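PDB 3A8T: adenylate isopentenyltransferase from Humulus lupulus, which transfers an isopentenyl group from dimethylallyl diphosphate to the adenine N6 of ATP, ADP or AMP, a step in cytokinin biosynthesis. Local coordinates for residues R55-L60 with L66-S71; P133-G138 with A145-R150; C176-D181 with E327-I332; Y211-E216 with K243-D248; F305-T310 with T318-K323. One frame throughout, in Å; residues are numbered along the deposited sequence.

Contact 1. Residues R55-L60 with L66-S71; sequences RLSIDL and LEVINS
Leu66 reaches from the strand to the helix backbone at Ser57 and Leu60. Its CB points at the helix, and the first torsion (chi1 71°) sets CG between the backbone N and carbonyl carbon. One methyl, CD1, comes to 4.0 Å from Ser57 O; the other, CD2, lies 3.9 Å from Leu60 C and 4.0 Å from Leu60 CB. Two residues along, Val68 presses CG2 against Ser57, 3.8 Å from both its CB and its OG. The hydroxyl's polar partner is Ser54 O, three residues back, where Ser54 is itself an ATP-binding residue. The local axes of 55-60 and 66-70 run nearly antiparallel (163°), 9.1 Å apart at closest. Helix 53-61 thus lies on the parallel sheet, with Leu66 and Val68 also packed against Val134 and Val136 of neighbouring strand 132-136, while Leu56 turns to Trp321 and Leu326 of helix 315-338.

Contact 2. Residues P133-G138 with A145-R150; sequences PVLVGG and ALLVDR
Leu146, whose side chain meets Leu135, sits where arginines grip the backbone: Arg116 NH1 hydrogen-bonds to both Ala145 O and Val148 O, and Arg172 NH1 to Leu146 O. These bonds satisfy carbonyl oxygens where the helix runs out, Val148 being the first residue to leave helical backbone angles. The contact itself is apolar. Leu135 and Leu146 reach toward each other tip to tip: Leu146 CD2 sits 3.6 Å from Leu135 CD1 and 3.7 Å from Leu135 CD2, one methyl resting in the fork of two. In Leu146, CG stands anti to the backbone N (chi1 170°), which carries that methyl out to the strand. Leu147 adds a looser touch, its CD2 being 4.4 Å from Leu135 CD2. Strand 132-136 leads through a short loop into helix 140-147, and the chain then returns as strand 174-181, parallel to the first with strand 41-46 between them: a beta-alpha-beta crossover of the Rossmann-like P-loop fold. Backbone bonds of Leu135 to Leu43 and Leu45, and of Val134 to Glu67 and Ile69, fix the strand between two neighbours. Past the strand, Gly138 touches the bound ATP.

Contact 3. Residues C176-D181 with E327-I332; sequences CFLWVD and EPSVKI
Ile332 meets two strand residues with one methyl: its CG2 lies 3.6 Å from Cys176 SG and 3.9 Å from Leu178 CD2. Its CD1 reaches the same leucine methyl at 4.0 Å; the two side chains run past one another in opposing senses. The second leucine methyl, CD1, turns to Ser329 and lies 3.8 Å from its CB. Cys176 holds SG anti to its own nitrogen (chi1 173°), a setting that swings the sulfur out to the isoleucine. Ser329 OG hydrogen-bonds to Val325 O one helical turn earlier, which ties the polar end back into its own helix while CB packs on Leu178. Here the long C-terminal helix 315-338 packs against the parallel sheet of the P-loop fold at strand 174-181, beside helix 53-61; its local axis is 10.2 Å from that of strand 176-181 and almost antiparallel to it (171°). Further out, Leu56 and Leu60 of helix 53-61 also touch Ser329. Backbone bonds of Cys176 to Leu42 and Val44, and of Leu178 to Val44 and Met46, seat the strand beside strand 41-46, whereas Phe177 points away from the helix and meets the ring of Trp294.

Contact 4. Residues Y211-E216 with K243-D248; sequences YSPEDE and KFRPGD
Tyr211 meets Pro246 with its ring carbon CD2 and Arg245 with its hydroxyl. With CG anti to the backbone N (chi1 -171°), the tyrosine extends across to the other loop; its CD2 lies 3.8 Å from Pro246 CD, the two side chains crossing at about a right angle. Arg245 bends at its second torsion (chi2 -48°), folding the chain back so that the guanidinium passes the tyrosine's end. Tyr211 OH stands 3.5 Å above that plane, near its rim, with ring and guanidinium planes 67° apart. Pro213 CG adds a contact at 4.0 Å from Arg245 NH1. The charge itself is engaged by Glu242 in a salt bridge, and the tyrosine ring stacks on His218. Each loop contains a tight turn: type I from Ser212 to Asp215, overlaid by an ST turn (Ser212 OG accepting from Glu214 N), and type II from Arg245 to Asp248 with the classic Pro-Gly corners. This is a surface loop-to-loop contact, away from the ATP site.

Contact 5. Residues F305-T310 with T318-K323; sequences FRAAMT and TEIWEK
Phe305 lies alongside Trp321, both side chains pointing the same way, with Phe305 CE2 4.1 Å from Trp321 CZ3. The phenylalanine starts out directed away from the other helix, and its ring returns toward it; the indole is carried there by a CG anti to the backbone N (chi1 173°). At the outer side of the interface a smaller pair closes more tightly: Ala307 CB rests 3.6 Å from Ile320 CD1. Ala307 CA and Ile320 CA are 8.1 Å apart, consistent with the small alanine permitting a close approach. The bond from Trp321 NE1 to Asp59 OD2 of helix 53-61 helps hold the indole's orientation. Phe305 meets Tyr190 of helix 184-201 edge-to-face, so Phe305 is backed by a further helix. The indole comes close to Gly52 of the ATP-binding P-loop, and Lys323, an ATP-binding residue, lies two positions further along. Helices 302-309 and 315-338, joined by a short loop and running in roughly opposite directions, form an alpha-helical hairpin in the C-terminal part of the chain.

From the N terminus, contact 1 closes the short loop after helix 53-61, laying that helix on strand 66-70. Contact 2 follows in series and closes the turn from strand 132-136 to helix 140-147; the two strands are sheet neighbours, probably hydrogen-bonded from Val136 N to Ile69 O. Contact 3 spans by far the longest loop, bringing the C-terminal helix 315-338 back to strand 174-181. Within that span lie first contact 4, a remote surface closure between two turns, and then contact 5, the hairpin leading into the same C-terminal helix. Contacts 1, 2 and 3 all join helices to the one sheet, and contact 4 stands apart, on the other side of the chain's centre from them.

Contact 1. Residues R55-L60 with L66-S71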
# COMPACT_ATOMS: atom_id res chain seq x y z
N ARG A 55 1.31 -8.17 5.82
CA ARG A 55 1.90 -9.06 6.82
C ARG A 55 0.81 -9.80 7.57
O ARG A 55 0.79 -11.04 7.68
CB ARG A 55 2.61 -8.20 7.86
CG ARG A 55 3.98 -8.58 8.21
CD ARG A 55 4.10 -9.89 8.94
NE ARG A 55 5.53 -10.14 9.05
CZ ARG A 55 6.12 -11.14 9.69
NH1 ARG A 55 5.41 -12.05 10.33
NH2 ARG A 55 7.43 -11.22 9.64
N LEU A 56 -0.11 -9.00 8.09
CA LEU A 56 -1.18 -9.56 8.88
C LEU A 56 -2.04 -10.50 8.06
O LEU A 56 -2.44 -11.56 8.55
CB LEU A 56 -1.99 -8.43 9.49
CG LEU A 56 -3.21 -8.85 10.28
CD1 LEU A 56 -2.87 -9.76 11.36
CD2 LEU A 56 -3.84 -7.67 10.82
N SER A 57 -2.27 -10.14 6.79
CA SER A 57 -3.10 -10.96 5.92
C SER A 57 -2.48 -12.32 5.74
O SER A 57 -3.20 -13.33 5.66
CB SER A 57 -3.33 -10.31 4.57
OG SER A 57 -2.17 -10.22 3.78
N ILE A 58 -1.15 -12.34 5.70
CA ILE A 58 -0.44 -13.59 5.55
C ILE A 58 -0.41 -14.36 6.86
O ILE A 58 -0.62 -15.54 6.86
CB ILE A 58 0.99 -13.39 5.00
CG1 ILE A 58 0.97 -12.55 3.73
CG2 ILE A 58 1.62 -14.80 4.70
CD1 ILE A 58 -0.01 -13.01 2.68
N ASP A 59 -0.18 -13.71 7.97
CA ASP A 59 -0.22 -14.42 9.24
C ASP A 59 -1.58 -15.07 9.49
O ASP A 59 -1.67 -16.18 9.96
CB ASP A 59 0.10 -13.48 10.41
CG ASP A 59 1.60 -13.08 10.48
OD1 ASP A 59 2.47 -13.88 10.06
OD2 ASP A 59 1.92 -11.98 11.00
N LEU A 60 -2.65 -14.38 9.16
CA LEU A 60 -3.99 -14.92 9.36
C LEU A 60 -4.26 -16.14 8.51
O LEU A 60 -5.13 -16.92 8.82
CB LEU A 60 -5.05 -13.84 9.03
CG LEU A 60 -5.21 -12.66 10.03
CD1 LEU A 60 -6.04 -11.60 9.41
CD2 LEU A 60 -5.89 -13.12 11.35
N LEU A 66 -7.68 -18.67 3.37
CA LEU A 66 -8.13 -17.42 2.80
C LEU A 66 -7.38 -17.02 1.53
O LEU A 66 -6.45 -17.70 1.11
CB LEU A 66 -8.09 -16.32 3.89
CG LEU A 66 -6.75 -15.80 4.40
CD1 LEU A 66 -6.22 -14.79 3.41
CD2 LEU A 66 -6.89 -15.16 5.78
N GLU A 67 -7.82 -15.96 0.89
CA GLU A 67 -7.19 -15.49 -0.34
C GLU A 67 -7.30 -13.97 -0.22
O GLU A 67 -8.26 -13.43 0.35
CB GLU A 67 -7.92 -15.99 -1.63
CG GLU A 67 -8.19 -17.53 -1.70
CD GLU A 67 -8.38 -18.12 -3.16
OE1 GLU A 67 -8.26 -17.35 -4.14
OE2 GLU A 67 -8.65 -19.35 -3.32
N VAL A 68 -6.30 -13.30 -0.78
CA VAL A 68 -6.22 -11.87 -0.71
C VAL A 68 -6.57 -11.11 -1.97
O VAL A 68 -6.21 -11.50 -3.07
CB VAL A 68 -4.76 -11.44 -0.24
CG1 VAL A 68 -4.54 -9.98 -0.48
CG2 VAL A 68 -4.57 -11.74 1.24
N ILE A 69 -7.29 -10.02 -1.77
CA ILE A 69 -7.65 -9.10 -2.85
C ILE A 69 -6.94 -7.82 -2.45
O ILE A 69 -7.12 -7.33 -1.34
CB ILE A 69 -9.16 -8.80 -2.90
CG1 ILE A 69 -9.93 -10.12 -3.10
CG2 ILE A 69 -9.43 -7.79 -3.98
CD1 ILE A 69 -11.45 -10.03 -3.05
N ASN A 70 -6.08 -7.33 -3.32
CA ASN A 70 -5.35 -6.09 -3.08
C ASN A 70 -6.26 -4.90 -3.33
O ASN A 70 -6.92 -4.86 -4.36
CB ASN A 70 -4.19 -5.98 -4.04
CG ASN A 70 -3.61 -4.59 -4.07
OD1 ASN A 70 -3.62 -3.93 -5.09
ND2 ASN A 70 -3.14 -4.15 -2.96
N SER A 71 -6.28 -3.95 -2.39
CA SER A 71 -7.10 -2.71 -2.51
C SER A 71 -6.24 -1.44 -2.58
O SER A 71 -6.74 -0.34 -2.46
CB SER A 71 -8.08 -2.58 -1.34
OG SER A 71 -7.39 -2.58 -0.11

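Contact 2. Residues P133-G138 with A145-R150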
# COMPACT_ATOMS: atom_id res chain seq x y z
N PRO A 133 -12.48 -14.26 1.66
CA PRO A 133 -11.82 -13.21 0.85
C PRO A 133 -11.38 -12.09 1.86
O PRO A 133 -12.11 -11.75 2.82
CB PRO A 133 -12.93 -12.73 -0.07
CG PRO A 133 -14.13 -12.94 0.71
CD PRO A 133 -13.93 -14.29 1.37
N VAL A 134 -10.18 -11.55 1.66
CA VAL A 134 -9.63 -10.51 2.56
C VAL A 134 -9.17 -9.32 1.73
O VAL A 134 -8.25 -9.45 0.93
CB VAL A 134 -8.45 -11.07 3.28
CG1 VAL A 134 -7.93 -10.09 4.30
CG2 VAL A 134 -8.84 -12.40 3.93
N LEU A 135 -9.84 -8.18 1.90
CA LEU A 135 -9.47 -6.96 1.18
C LEU A 135 -8.29 -6.31 1.90
O LEU A 135 -8.42 -5.88 3.02
CB LEU A 135 -10.66 -6.01 1.19
CG LEU A 135 -10.70 -4.93 0.13
CD1 LEU A 135 -10.70 -5.53 -1.25
CD2 LEU A 135 -11.96 -4.08 0.36
N VAL A 136 -7.13 -6.24 1.26
CA VAL A 136 -5.93 -5.70 1.89
C VAL A 136 -5.38 -4.50 1.16
O VAL A 136 -4.90 -4.59 0.01
CB VAL A 136 -4.81 -6.79 2.00
CG1 VAL A 136 -3.58 -6.26 2.75
CG2 VAL A 136 -5.39 -8.01 2.71
N GLY A 137 -5.42 -3.36 1.84
CA GLY A 137 -4.93 -2.17 1.19
C GLY A 137 -5.43 -0.88 1.79
O GLY A 137 -6.32 -0.85 2.66
N GLY A 138 -4.86 0.20 1.28
CA GLY A 138 -5.19 1.49 1.80
C GLY A 138 -5.81 2.54 0.93
O GLY A 138 -5.78 3.71 1.35
N ALA A 145 -15.65 2.18 -3.06
CA ALA A 145 -16.30 1.84 -4.31
C ALA A 145 -16.76 0.39 -4.28
O ALA A 145 -17.90 0.08 -4.66
CB ALA A 145 -15.35 2.05 -5.48
N LEU A 146 -15.88 -0.50 -3.83
CA LEU A 146 -16.19 -1.91 -3.79
C LEU A 146 -17.26 -2.31 -2.80
O LEU A 146 -18.13 -3.09 -3.15
CB LEU A 146 -14.94 -2.73 -3.50
CG LEU A 146 -15.22 -4.22 -3.21
CD1 LEU A 146 -15.63 -4.94 -4.51
CD2 LEU A 146 -14.00 -4.87 -2.65
N LEU A 147 -17.21 -1.77 -1.59
CA LEU A 147 -18.12 -2.15 -0.52
C LEU A 147 -19.55 -1.59 -0.50
O LEU A 147 -20.44 -2.28 0.00
CB LEU A 147 -17.47 -1.88 0.84
CG LEU A 147 -16.17 -2.63 1.19
CD1 LEU A 147 -15.83 -2.40 2.65
CD2 LEU A 147 -16.33 -4.10 0.94
N VAL A 148 -19.80 -0.39 -1.02
CA VAL A 148 -21.17 0.12 -0.97
C VAL A 148 -22.24 -0.66 -1.78
O VAL A 148 -21.96 -1.46 -2.68
CB VAL A 148 -21.29 1.65 -1.39
CG1 VAL A 148 -20.57 2.55 -0.38
CG2 VAL A 148 -20.80 1.85 -2.79
N ASP A 149 -23.48 -0.42 -1.42
CA ASP A 149 -24.62 -1.04 -2.06
C ASP A 149 -24.86 -0.46 -3.45
O ASP A 149 -25.14 -1.18 -4.40
CB ASP A 149 -25.84 -0.86 -1.19
CG ASP A 149 -26.53 -2.16 -0.95
OD1 ASP A 149 -26.68 -2.92 -1.94
OD2 ASP A 149 -26.90 -2.42 0.23
N ARG A 150 -24.79 0.85 -3.56
CA ARG A 150 -24.96 1.48 -4.86
C ARG A 150 -23.76 2.39 -5.04
O ARG A 150 -23.50 3.28 -4.23
CB ARG A 150 -26.28 2.27 -4.95
CG ARG A 150 -27.53 1.42 -5.14
CD ARG A 150 -28.50 2.07 -6.15
NE ARG A 150 -27.91 2.11 -7.51
CZ ARG A 150 -28.56 1.87 -8.65
NH1 ARG A 150 -29.86 1.57 -8.64
NH2 ARG A 150 -27.91 1.92 -9.81

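Contact 3. Residues C176-D181 with E327-I332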
# COMPACT_ATOMS: atom_id res chain seq x y z
N CYS A 176 -15.98 -7.39 8.21
CA CYS A 176 -15.28 -7.36 9.49
C CYS A 176 -14.11 -6.44 9.08
O CYS A 176 -13.44 -6.69 8.09
CB CYS A 176 -14.76 -8.73 9.91
SG CYS A 176 -13.72 -8.69 11.40
N PHE A 177 -13.90 -5.38 9.83
CA PHE A 177 -12.87 -4.41 9.53
C PHE A 177 -11.77 -4.44 10.54
O PHE A 177 -12.02 -4.13 11.69
CB PHE A 177 -13.45 -2.99 9.58
CG PHE A 177 -14.53 -2.71 8.60
CD1 PHE A 177 -14.24 -2.46 7.27
CD2 PHE A 177 -15.87 -2.67 9.01
CE1 PHE A 177 -15.26 -2.16 6.35
CE2 PHE A 177 -16.90 -2.38 8.11
CZ PHE A 177 -16.59 -2.13 6.77
N LEU A 178 -10.57 -4.82 10.16
CA LEU A 178 -9.47 -4.77 11.10
C LEU A 178 -8.70 -3.52 10.67
O LEU A 178 -8.37 -3.37 9.49
CB LEU A 178 -8.55 -5.97 10.99
CG LEU A 178 -9.18 -7.32 11.28
CD1 LEU A 178 -8.17 -8.45 11.18
CD2 LEU A 178 -9.79 -7.26 12.66
N TRP A 179 -8.47 -2.61 11.61
CA TRP A 179 -7.75 -1.39 11.33
C TRP A 179 -6.44 -1.45 12.14
O TRP A 179 -6.47 -1.46 13.38
CB TRP A 179 -8.60 -0.17 11.71
CG TRP A 179 -7.86 1.13 11.83
CD1 TRP A 179 -6.80 1.56 11.08
CD2 TRP A 179 -8.17 2.22 12.71
NE1 TRP A 179 -6.43 2.83 11.44
CE2 TRP A 179 -7.26 3.26 12.43
CE3 TRP A 179 -9.13 2.41 13.71
CZ2 TRP A 179 -7.27 4.47 13.12
CZ3 TRP A 179 -9.14 3.62 14.40
CH2 TRP A 179 -8.23 4.63 14.11
N VAL A 180 -5.30 -1.52 11.43
CA VAL A 180 -4.00 -1.57 12.08
C VAL A 180 -3.52 -0.14 12.24
O VAL A 180 -3.29 0.56 11.27
CB VAL A 180 -2.94 -2.42 11.26
CG1 VAL A 180 -1.65 -2.53 12.03
CG2 VAL A 180 -3.48 -3.81 11.03
N ASP A 181 -3.40 0.30 13.48
CA ASP A 181 -3.01 1.65 13.75
C ASP A 181 -1.60 1.73 14.37
O ASP A 181 -1.14 0.84 15.09
CB ASP A 181 -4.11 2.25 14.65
CG ASP A 181 -3.90 3.74 14.97
OD1 ASP A 181 -3.71 4.59 14.05
OD2 ASP A 181 -3.97 4.05 16.18
N GLU A 327 -2.59 -12.13 17.69
CA GLU A 327 -3.52 -12.88 18.57
C GLU A 327 -4.90 -12.23 18.63
O GLU A 327 -5.90 -12.91 18.44
CB GLU A 327 -2.89 -13.12 19.97
CG GLU A 327 -3.56 -12.43 21.22
CD GLU A 327 -2.59 -12.34 22.50
OE1 GLU A 327 -2.48 -11.21 23.07
OE2 GLU A 327 -1.94 -13.37 22.91
N PRO A 328 -4.98 -10.91 18.84
CA PRO A 328 -6.31 -10.27 18.88
C PRO A 328 -7.09 -10.44 17.54
O PRO A 328 -8.26 -10.74 17.53
CB PRO A 328 -5.98 -8.80 19.16
CG PRO A 328 -4.69 -8.89 19.95
CD PRO A 328 -3.92 -9.97 19.22
N SER A 329 -6.43 -10.25 16.40
CA SER A 329 -7.10 -10.40 15.08
C SER A 329 -7.65 -11.83 14.89
O SER A 329 -8.74 -11.97 14.38
CB SER A 329 -6.13 -10.14 13.91
OG SER A 329 -5.51 -8.87 13.98
N VAL A 330 -6.87 -12.85 15.28
CA VAL A 330 -7.30 -14.24 15.12
C VAL A 330 -8.66 -14.41 15.82
O VAL A 330 -9.62 -14.93 15.20
CB VAL A 330 -6.25 -15.25 15.70
CG1 VAL A 330 -6.84 -16.64 15.82
CG2 VAL A 330 -5.07 -15.30 14.82
N LYS A 331 -8.73 -13.92 17.07
CA LYS A 331 -9.94 -13.97 17.87
C LYS A 331 -11.12 -13.25 17.19
O LYS A 331 -12.24 -13.79 17.09
CB LYS A 331 -9.70 -13.34 19.23
CG LYS A 331 -8.74 -14.06 20.08
CD LYS A 331 -8.06 -13.13 21.08
CE LYS A 331 -9.00 -12.69 22.21
NZ LYS A 331 -8.27 -12.08 23.41
N ILE A 332 -10.89 -12.03 16.72
CA ILE A 332 -11.95 -11.30 16.07
C ILE A 332 -12.43 -12.07 14.82
O ILE A 332 -13.60 -12.27 14.65
CB ILE A 332 -11.47 -9.88 15.65
CG1 ILE A 332 -11.16 -9.03 16.89
CG2 ILE A 332 -12.51 -9.17 14.77
CD1 ILE A 332 -10.38 -7.70 16.56

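Contact 4. Residues Y211-E216 with K243-D248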
# COMPACT_ATOMS: atom_id res chain seq x y z
N TYR A 211 11.97 5.41 -16.26
CA TYR A 211 12.07 6.72 -16.83
C TYR A 211 12.04 6.72 -18.34
O TYR A 211 12.67 5.88 -18.97
CB TYR A 211 13.34 7.41 -16.33
CG TYR A 211 13.41 8.86 -16.72
CD1 TYR A 211 12.68 9.84 -16.03
CD2 TYR A 211 14.16 9.25 -17.83
CE1 TYR A 211 12.70 11.16 -16.44
CE2 TYR A 211 14.18 10.55 -18.24
CZ TYR A 211 13.47 11.50 -17.56
OH TYR A 211 13.59 12.77 -17.99
N SER A 212 11.35 7.69 -18.90
CA SER A 212 11.20 7.82 -20.34
C SER A 212 10.93 9.25 -20.80
O SER A 212 9.94 9.86 -20.41
CB SER A 212 10.05 6.92 -20.78
OG SER A 212 9.55 7.30 -22.03
N PRO A 213 11.83 9.82 -21.62
CA PRO A 213 11.60 11.19 -22.08
C PRO A 213 10.34 11.37 -22.94
O PRO A 213 10.01 12.48 -23.26
CB PRO A 213 12.87 11.52 -22.81
CG PRO A 213 13.93 10.67 -22.08
CD PRO A 213 13.18 9.36 -21.99
N GLU A 214 9.64 10.30 -23.33
CA GLU A 214 8.40 10.52 -24.07
C GLU A 214 7.25 10.79 -23.07
O GLU A 214 6.10 10.96 -23.47
CB GLU A 214 8.00 9.34 -24.98
CG GLU A 214 6.58 9.61 -25.60
CD GLU A 214 6.25 8.94 -26.96
OE1 GLU A 214 6.52 7.72 -27.11
OE2 GLU A 214 5.68 9.65 -27.85
N ASP A 215 7.53 10.81 -21.78
CA ASP A 215 6.48 11.12 -20.82
C ASP A 215 6.29 12.63 -20.69
O ASP A 215 7.23 13.38 -20.55
CB ASP A 215 6.75 10.51 -19.44
CG ASP A 215 6.42 9.03 -19.40
OD1 ASP A 215 5.34 8.65 -19.94
OD2 ASP A 215 7.23 8.25 -18.85
N GLU A 216 5.04 13.05 -20.72
CA GLU A 216 4.75 14.46 -20.68
C GLU A 216 4.40 15.02 -19.31
O GLU A 216 4.01 16.18 -19.22
CB GLU A 216 3.60 14.73 -21.67
CG GLU A 216 3.90 14.19 -23.11
CD GLU A 216 2.73 14.30 -24.10
OE1 GLU A 216 2.87 13.74 -25.23
OE2 GLU A 216 1.69 14.93 -23.77
N LYS A 243 17.44 16.86 -14.56
CA LYS A 243 18.79 17.37 -14.62
C LYS A 243 19.84 16.32 -14.88
O LYS A 243 20.77 16.57 -15.64
CB LYS A 243 19.11 18.13 -13.34
CG LYS A 243 18.47 19.51 -13.34
CD LYS A 243 18.76 20.25 -12.06
CE LYS A 243 18.43 19.38 -10.83
NZ LYS A 243 17.12 18.65 -11.01
N PHE A 244 19.69 15.14 -14.27
CA PHE A 244 20.66 14.05 -14.44
C PHE A 244 20.06 12.79 -15.04
O PHE A 244 19.69 11.85 -14.33
CB PHE A 244 21.28 13.79 -13.09
CG PHE A 244 21.93 15.01 -12.51
CD1 PHE A 244 23.13 15.48 -13.03
CD2 PHE A 244 21.36 15.69 -11.48
CE1 PHE A 244 23.74 16.61 -12.51
CE2 PHE A 244 21.97 16.83 -10.95
CZ PHE A 244 23.17 17.28 -11.47
N ARG A 245 19.95 12.80 -16.37
CA ARG A 245 19.36 11.69 -17.10
C ARG A 245 20.06 10.42 -16.72
O ARG A 245 21.23 10.43 -16.41
CB ARG A 245 19.43 11.91 -18.62
CG ARG A 245 18.75 13.20 -19.15
CD ARG A 245 17.33 13.43 -18.58
NE ARG A 245 16.77 14.76 -18.87
CZ ARG A 245 16.04 15.02 -19.94
NH1 ARG A 245 15.80 14.02 -20.79
NH2 ARG A 245 15.55 16.25 -20.18
N PRO A 246 19.33 9.30 -16.69
CA PRO A 246 19.88 7.97 -16.34
C PRO A 246 21.17 7.54 -17.11
O PRO A 246 21.17 7.37 -18.32
CB PRO A 246 18.68 7.05 -16.59
CG PRO A 246 17.53 7.94 -16.30
CD PRO A 246 17.88 9.22 -16.95
N GLY A 247 22.27 7.34 -16.39
CA GLY A 247 23.48 6.96 -17.07
C GLY A 247 24.37 8.14 -17.44
O GLY A 247 25.52 7.96 -17.85
N ASP A 248 23.85 9.34 -17.29
CA ASP A 248 24.63 10.50 -17.63
C ASP A 248 25.64 10.67 -16.53
O ASP A 248 25.33 10.48 -15.36
CB ASP A 248 23.74 11.72 -17.76
CG ASP A 248 24.54 12.99 -17.92
OD1 ASP A 248 24.72 13.73 -16.92
OD2 ASP A 248 25.01 13.24 -19.06

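Contact 5. Residues F305-T310 with T318-K323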
# COMPACT_ATOMS: atom_id res chain seq x y z
N PHE A 305 6.22 -1.69 15.63
CA PHE A 305 6.96 -0.85 14.72
C PHE A 305 8.18 -0.22 15.36
O PHE A 305 9.27 -0.18 14.73
CB PHE A 305 6.00 0.20 14.12
CG PHE A 305 5.11 -0.38 13.07
CD1 PHE A 305 5.36 -0.17 11.73
CD2 PHE A 305 4.09 -1.26 13.41
CE1 PHE A 305 4.63 -0.84 10.74
CE2 PHE A 305 3.36 -1.93 12.42
CZ PHE A 305 3.63 -1.72 11.09
N ARG A 306 8.02 0.25 16.60
CA ARG A 306 9.11 0.85 17.37
C ARG A 306 10.22 -0.20 17.38
O ARG A 306 11.34 0.05 16.97
CB ARG A 306 8.66 1.11 18.81
CG ARG A 306 9.00 2.45 19.42
CD ARG A 306 8.39 2.61 20.86
NE ARG A 306 7.18 3.42 20.93
CZ ARG A 306 7.17 4.70 20.60
NH1 ARG A 306 8.30 5.27 20.19
NH2 ARG A 306 6.05 5.42 20.62
N ALA A 307 9.88 -1.40 17.84
CA ALA A 307 10.85 -2.50 17.87
C ALA A 307 11.37 -2.85 16.46
O ALA A 307 12.52 -3.20 16.27
CB ALA A 307 10.22 -3.71 18.49
N ALA A 308 10.51 -2.73 15.46
CA ALA A 308 10.88 -3.01 14.08
C ALA A 308 11.94 -2.04 13.54
O ALA A 308 12.59 -2.33 12.55
CB ALA A 308 9.64 -2.93 13.21
N MET A 309 12.09 -0.89 14.19
CA MET A 309 13.03 0.14 13.77
C MET A 309 14.46 -0.27 13.94
O MET A 309 15.34 0.15 13.18
CB MET A 309 12.80 1.42 14.55
CG MET A 309 11.55 2.17 14.17
SD MET A 309 11.63 2.75 12.47
CE MET A 309 12.51 4.34 12.66
N THR A 310 14.69 -1.08 14.96
CA THR A 310 16.03 -1.57 15.23
C THR A 310 16.39 -2.53 14.09
O THR A 310 15.54 -3.29 13.59
CB THR A 310 16.09 -2.30 16.59
OG1 THR A 310 15.22 -1.66 17.55
CG2 THR A 310 17.48 -2.26 17.11
N THR A 318 8.64 -9.54 16.07
CA THR A 318 7.69 -10.62 15.88
C THR A 318 6.97 -10.95 17.17
O THR A 318 5.77 -11.20 17.16
CB THR A 318 8.35 -11.91 15.39
OG1 THR A 318 9.20 -11.64 14.27
CG2 THR A 318 7.31 -12.89 14.95
N GLU A 319 7.71 -10.97 18.26
CA GLU A 319 7.12 -11.29 19.54
C GLU A 319 5.93 -10.36 19.85
O GLU A 319 4.84 -10.80 20.22
CB GLU A 319 8.16 -11.15 20.67
CG GLU A 319 9.24 -12.25 20.72
CD GLU A 319 10.03 -12.30 22.07
OE1 GLU A 319 10.84 -13.26 22.26
OE2 GLU A 319 9.86 -11.41 22.95
N ILE A 320 6.18 -9.07 19.70
CA ILE A 320 5.24 -8.00 20.01
C ILE A 320 4.03 -8.04 19.13
O ILE A 320 2.91 -8.01 19.61
CB ILE A 320 5.99 -6.64 19.93
CG1 ILE A 320 7.10 -6.63 21.04
CG2 ILE A 320 5.01 -5.51 20.07
CD1 ILE A 320 8.38 -5.85 20.79
N TRP A 321 4.27 -8.12 17.85
CA TRP A 321 3.23 -8.23 16.86
C TRP A 321 2.34 -9.47 17.09
O TRP A 321 1.13 -9.42 16.96
CB TRP A 321 3.95 -8.30 15.49
CG TRP A 321 3.09 -8.58 14.32
CD1 TRP A 321 2.84 -9.80 13.75
CD2 TRP A 321 2.46 -7.62 13.48
NE1 TRP A 321 2.11 -9.66 12.60
CE2 TRP A 321 1.85 -8.33 12.42
CE3 TRP A 321 2.33 -6.23 13.52
CZ2 TRP A 321 1.14 -7.68 11.41
CZ3 TRP A 321 1.63 -5.60 12.52
CH2 TRP A 321 1.05 -6.31 11.48
N GLU A 322 2.95 -10.58 17.47
CA GLU A 322 2.23 -11.81 17.70
C GLU A 322 1.22 -11.55 18.79
O GLU A 322 0.05 -11.81 18.62
CB GLU A 322 3.21 -12.92 18.11
CG GLU A 322 2.89 -14.30 17.49
CD GLU A 322 4.12 -15.03 16.84
OE1 GLU A 322 5.00 -15.47 17.62
OE2 GLU A 322 4.19 -15.16 15.57
N LYS A 323 1.70 -10.98 19.89
CA LYS A 323 0.86 -10.67 21.04
C LYS A 323 -0.08 -9.50 20.86
O LYS A 323 -1.24 -9.59 21.20
CB LYS A 323 1.73 -10.38 22.28
CG LYS A 323 2.54 -11.56 22.77
CD LYS A 323 3.54 -11.20 23.87
CE LYS A 323 2.87 -10.59 25.16
NZ LYS A 323 1.91 -11.50 25.91